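Local coordinates for protein ABC transporter (Caldanaerobius, PDB 4G68) that probably acts as the extracellular solute-binding component of an ABC transporter, capturing sugars released during xylan breakdown for uptake, at residues A228-Q233 and Q424-I429; W205-I210 and T236-K241. One frame throughout, in Å; residues are numbered along the deposited sequence.

Interaction 1. Residues A228-Q233 and Q424-I429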
# COMPACT_ATOMS: atom_id res chain seq x y z
N ALA C 228 -0.96 -10.31 -22.14
CA ALA C 228 0.27 -11.11 -22.18
C ALA C 228 0.13 -12.30 -21.22
O ALA C 228 -0.73 -12.32 -20.34
CB ALA C 228 1.48 -10.24 -21.80
N SER C 229 0.97 -13.31 -21.41
CA SER C 229 1.01 -14.43 -20.49
C SER C 229 1.92 -14.08 -19.29
O SER C 229 2.95 -13.41 -19.44
CB SER C 229 1.56 -15.66 -21.21
OG SER C 229 1.76 -16.70 -20.30
N PHE C 230 1.53 -14.57 -18.11
CA PHE C 230 2.37 -14.56 -16.89
C PHE C 230 3.61 -15.48 -16.99
O PHE C 230 4.63 -15.30 -16.28
CB PHE C 230 1.56 -15.01 -15.68
CG PHE C 230 0.58 -14.00 -15.19
CD1 PHE C 230 1.00 -12.92 -14.42
CD2 PHE C 230 -0.78 -14.14 -15.49
CE1 PHE C 230 0.06 -12.00 -13.95
CE2 PHE C 230 -1.73 -13.22 -15.03
CZ PHE C 230 -1.29 -12.14 -14.26
N ASP C 231 3.50 -16.50 -17.83
CA ASP C 231 4.62 -17.42 -18.02
C ASP C 231 5.58 -16.78 -19.04
O ASP C 231 5.57 -17.09 -20.22
CB ASP C 231 4.11 -18.80 -18.51
CG ASP C 231 5.17 -19.90 -18.39
OD1 ASP C 231 6.27 -19.63 -17.86
OD2 ASP C 231 4.91 -21.04 -18.84
N ASN C 232 6.37 -15.82 -18.54
CA ASN C 232 7.29 -15.04 -19.34
C ASN C 232 8.59 -14.96 -18.53
O ASN C 232 8.55 -14.88 -17.31
CB ASN C 232 6.67 -13.66 -19.55
CG ASN C 232 7.60 -12.67 -20.22
OD1 ASN C 232 8.67 -12.30 -19.67
ND2 ASN C 232 7.20 -12.19 -21.42
N GLN C 233 9.73 -14.95 -19.20
CA GLN C 233 11.03 -15.03 -18.50
C GLN C 233 11.25 -13.93 -17.43
O GLN C 233 11.80 -14.18 -16.31
CB GLN C 233 12.19 -14.98 -19.51
CG GLN C 233 13.52 -15.45 -18.94
CD GLN C 233 13.44 -16.88 -18.45
OE1 GLN C 233 13.73 -17.17 -17.29
NE2 GLN C 233 13.04 -17.78 -19.34
N GLN C 424 1.85 -21.92 -13.21
CA GLN C 424 0.67 -21.88 -12.38
C GLN C 424 -0.01 -20.50 -12.33
O GLN C 424 -1.21 -20.42 -12.11
CB GLN C 424 0.95 -22.42 -10.99
CG GLN C 424 1.21 -23.92 -10.97
CD GLN C 424 1.37 -24.49 -9.57
OE1 GLN C 424 0.57 -24.22 -8.67
NE2 GLN C 424 2.40 -25.30 -9.39
N MET C 425 0.75 -19.42 -12.52
CA MET C 425 0.15 -18.05 -12.52
C MET C 425 -0.70 -17.94 -13.78
O MET C 425 -1.87 -17.53 -13.72
CB MET C 425 1.21 -16.94 -12.45
CG MET C 425 1.72 -16.63 -11.04
SD MET C 425 0.53 -15.77 -9.98
CE MET C 425 0.45 -14.27 -10.96
N GLN C 426 -0.15 -18.39 -14.90
CA GLN C 426 -0.85 -18.32 -16.18
C GLN C 426 -2.07 -19.26 -16.28
O GLN C 426 -3.13 -18.83 -16.76
CB GLN C 426 0.12 -18.52 -17.33
CG GLN C 426 -0.53 -18.57 -18.70
CD GLN C 426 -1.02 -17.22 -19.19
OE1 GLN C 426 -0.75 -16.14 -18.59
NE2 GLN C 426 -1.70 -17.25 -20.33
N GLN C 427 -1.92 -20.50 -15.80
CA GLN C 427 -3.03 -21.46 -15.80
C GLN C 427 -4.19 -21.08 -14.87
O GLN C 427 -5.37 -21.21 -15.24
CB GLN C 427 -2.52 -22.88 -15.49
CG GLN C 427 -3.64 -23.88 -15.14
CD GLN C 427 -4.38 -24.43 -16.36
OE1 GLN C 427 -4.39 -23.84 -17.45
NE2 GLN C 427 -5.01 -25.58 -16.16
N LYS C 428 -3.86 -20.62 -13.66
CA LYS C 428 -4.88 -20.38 -12.64
C LYS C 428 -5.61 -19.04 -12.79
O LYS C 428 -6.78 -18.91 -12.41
CB LYS C 428 -4.29 -20.51 -11.24
CG LYS C 428 -4.05 -21.93 -10.80
CD LYS C 428 -2.99 -21.91 -9.72
CE LYS C 428 -2.72 -23.29 -9.15
NZ LYS C 428 -3.79 -23.44 -8.16
N ILE C 429 -4.91 -18.06 -13.36
CA ILE C 429 -5.48 -16.72 -13.64
C ILE C 429 -6.04 -16.56 -15.07
O ILE C 429 -7.12 -15.99 -15.28
CB ILE C 429 -4.44 -15.59 -13.35
CG1 ILE C 429 -4.05 -15.63 -11.88
CG2 ILE C 429 -4.98 -14.20 -13.72
CD1 ILE C 429 -2.80 -14.84 -11.52
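An ST turn at Ser229, in the loop joining helix 217-224 to helix 233-248, packs through Ser229 and Phe230 against Met425, Gln426 and Ile429 of helix 418-429, the last helix of this solute-binding protein. Within the turn, Ser229 OG accepts from Asp231 N at 3.0 Å. An inverse gamma turn centred on Asp231 follows, and Asn232 then caps helix 233-248 by offering its OD1 to Ala234 N.

Gln426 makes the polar link across the contact. Its CG lies anti to the backbone N (chi1 175°), which sends the chain out from the helix, and a bend at the next bond turns the amide to the loop. There OE1 accepts from Phe230 N at 2.8 Å with an N-H...O angle of 153°. The N-H comes in from above the plane of the amide carbonyl, 39° out of it, and so does not line up with either lone pair. The same oxygen also takes a hydrogen bond from Asn430 ND2, so two donors grip it and restrain the amide's rotation. Shortening Gln426 to an alanine would remove the amide, and Phe230 N and Asn430 ND2 would probably both lose this acceptor, with a gap opened beside Ser229, whose OG sits 3.4 Å from Gln426 CG.

The apolar half belongs to Phe230, a buried ring whose breadth suits a place between two helices: Ala223 and Leu224 of helix 217-224 touch it, as do Met425 and Ile429. The twice-bent chain of Met425 curls its methyl over one face of the ring, a CH-pi contact with CE 4.0 Å from the centroid, offset toward the rim. Branched Ile429 uses both arms: CD1 lies over the same face as Met425 CE, and CG2 approaches Phe230 CE2 to 3.6 Å.

Interaction 2. Residues W205-I210 and T236-K241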
# COMPACT_ATOMS: atom_id res chain seq x y z
N TRP C 205 4.35 -7.54 -2.36
CA TRP C 205 5.19 -6.30 -2.66
C TRP C 205 6.63 -6.50 -3.20
O TRP C 205 7.07 -5.82 -4.20
CB TRP C 205 5.19 -5.37 -1.44
CG TRP C 205 3.92 -4.59 -1.40
CD1 TRP C 205 2.62 -5.09 -1.28
CD2 TRP C 205 3.76 -3.14 -1.58
NE1 TRP C 205 1.69 -4.07 -1.42
CE2 TRP C 205 2.31 -2.89 -1.60
CE3 TRP C 205 4.63 -2.08 -1.78
CZ2 TRP C 205 1.79 -1.60 -1.72
CZ3 TRP C 205 4.12 -0.81 -1.91
CH2 TRP C 205 2.73 -0.57 -1.90
N TYR C 206 7.39 -7.38 -2.54
CA TYR C 206 8.74 -7.70 -2.94
C TYR C 206 8.69 -8.28 -4.33
O TYR C 206 9.43 -7.79 -5.21
CB TYR C 206 9.37 -8.73 -1.96
CG TYR C 206 9.77 -8.23 -0.61
CD1 TYR C 206 11.08 -8.42 -0.16
CD2 TYR C 206 8.84 -7.68 0.29
CE1 TYR C 206 11.47 -8.01 1.08
CE2 TYR C 206 9.22 -7.28 1.58
CZ TYR C 206 10.54 -7.47 1.96
OH TYR C 206 11.02 -7.06 3.20
N TYR C 207 7.82 -9.28 -4.55
CA TYR C 207 7.80 -9.96 -5.87
C TYR C 207 7.32 -9.01 -6.96
O TYR C 207 7.95 -8.88 -8.00
CB TYR C 207 6.86 -11.23 -5.89
CG TYR C 207 6.80 -11.73 -7.28
CD1 TYR C 207 7.75 -12.63 -7.75
CD2 TYR C 207 5.87 -11.21 -8.18
CE1 TYR C 207 7.74 -13.03 -9.10
CE2 TYR C 207 5.86 -11.57 -9.51
CZ TYR C 207 6.78 -12.51 -9.97
OH TYR C 207 6.71 -12.88 -11.30
N ASP C 208 6.17 -8.37 -6.74
CA ASP C 208 5.72 -7.29 -7.67
C ASP C 208 6.80 -6.29 -8.06
O ASP C 208 6.96 -5.99 -9.26
CB ASP C 208 4.53 -6.52 -7.09
CG ASP C 208 3.32 -7.38 -6.89
OD1 ASP C 208 3.39 -8.56 -7.23
OD2 ASP C 208 2.28 -6.89 -6.37
N MET C 209 7.51 -5.76 -7.05
CA MET C 209 8.55 -4.75 -7.33
C MET C 209 9.62 -5.32 -8.24
O MET C 209 10.06 -4.64 -9.17
CB MET C 209 9.26 -4.22 -6.08
CG MET C 209 10.72 -3.80 -6.45
SD MET C 209 10.68 -2.25 -7.42
CE MET C 209 9.52 -1.37 -6.36
N ILE C 210 10.06 -6.54 -7.92
CA ILE C 210 11.11 -7.16 -8.68
C ILE C 210 10.62 -7.41 -10.11
O ILE C 210 11.34 -7.03 -11.05
CB ILE C 210 11.69 -8.44 -8.01
CG1 ILE C 210 12.17 -8.17 -6.55
CG2 ILE C 210 12.79 -9.02 -8.92
CD1 ILE C 210 12.23 -9.46 -5.66
N THR C 236 9.41 -15.10 -14.32
CA THR C 236 10.15 -16.22 -13.75
C THR C 236 11.44 -15.66 -13.09
O THR C 236 11.65 -15.81 -11.85
CB THR C 236 10.46 -17.32 -14.80
OG1 THR C 236 9.27 -17.58 -15.56
CG2 THR C 236 10.87 -18.64 -14.13
N ASP C 237 12.24 -14.95 -13.90
CA ASP C 237 13.46 -14.26 -13.44
C ASP C 237 13.24 -13.43 -12.18
O ASP C 237 14.12 -13.40 -11.35
CB ASP C 237 14.05 -13.34 -14.49
CG ASP C 237 14.86 -14.08 -15.58
OD1 ASP C 237 15.14 -15.31 -15.47
OD2 ASP C 237 15.22 -13.37 -16.57
N ALA C 238 12.08 -12.75 -12.05
CA ALA C 238 11.72 -12.11 -10.76
C ALA C 238 11.54 -13.12 -9.60
O ALA C 238 11.98 -12.89 -8.46
CB ALA C 238 10.50 -11.20 -10.91
N ALA C 239 10.89 -14.25 -9.87
CA ALA C 239 10.63 -15.26 -8.84
C ALA C 239 11.99 -15.83 -8.42
O ALA C 239 12.29 -15.93 -7.22
CB ALA C 239 9.69 -16.34 -9.35
N GLN C 240 12.82 -16.14 -9.41
CA GLN C 240 14.18 -16.59 -9.11
C GLN C 240 14.86 -15.57 -8.17
O GLN C 240 15.37 -15.96 -7.12
CB GLN C 240 15.00 -16.81 -10.40
CG GLN C 240 16.41 -17.35 -10.15
CD GLN C 240 16.39 -18.59 -9.30
OE1 GLN C 240 15.99 -19.66 -9.75
NE2 GLN C 240 16.80 -18.44 -8.05
N LYS C 241 14.84 -14.29 -8.53
CA LYS C 241 15.43 -13.26 -7.63
C LYS C 241 14.84 -13.11 -6.22
O LYS C 241 15.56 -12.67 -5.31
CB LYS C 241 15.48 -11.90 -8.30
CG LYS C 241 16.31 -11.87 -9.56
CD LYS C 241 17.29 -10.75 -9.44
CE LYS C 241 18.38 -10.78 -10.50
NZ LYS C 241 17.89 -10.28 -11.81
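Tyr207 holds its ring anti to the backbone N (chi1 174°), which swings CE1 out to the helix of Ala238 and Ala239, while Ile210, at chi1 -54°, sets CG2 rather than CG1 in that anti position and aims it at Ala238. The ring meets the neighbouring backbone by its edge: Tyr207 CE1 lies 3.5 Å from Ala239 N, near the ring plane, and 3.8 Å from Ala239 CB. Ala238 CB fits between the two larger side chains, 3.7 Å from Ile210 CG2 and 3.8 Å from Tyr207 CE1. Short alanines suit this place because they let the axes approach to 8.9 Å, crossing at 133°. Ile210 CG2 also rests 4.0 Å from Lys241 CB, whose chain then leads off to a salt bridge between NZ and Glu214. Tyr207 is buried, and its OH hydrogen-bonds to Phe235 O, just before 236-241.

Helix 398-412 adds to the core, with Val408 and Leu411 against Tyr207 and Leu411 also on Ala239; Pro418 of helix 418-429 meets Ala239, while Met209 touches Ser155 of strand 144-160.

In the fold
Interactions 1 and 2 have centres about 14 Å apart and share one element: residues 228-233 run into helix 233-248, which carries 236-241. Interaction 1 ties the loop that leads into that helix to the C-terminal helix 418-429, and interaction 2 packs its next turns on helix 201-215, which reaches strand 144-160. Thr236 OG1 joins the two regions through hydrogen bonds with Asn232 O and Ser422 OG. Helix 398-412 backs both as well, its His404 touching Met425 and hydrogen-bonded through NE2 to Asp208 OD1. Interaction 1 lies about 24 Å from the chain centre and interaction 2 about 17 Å, the more buried of the two.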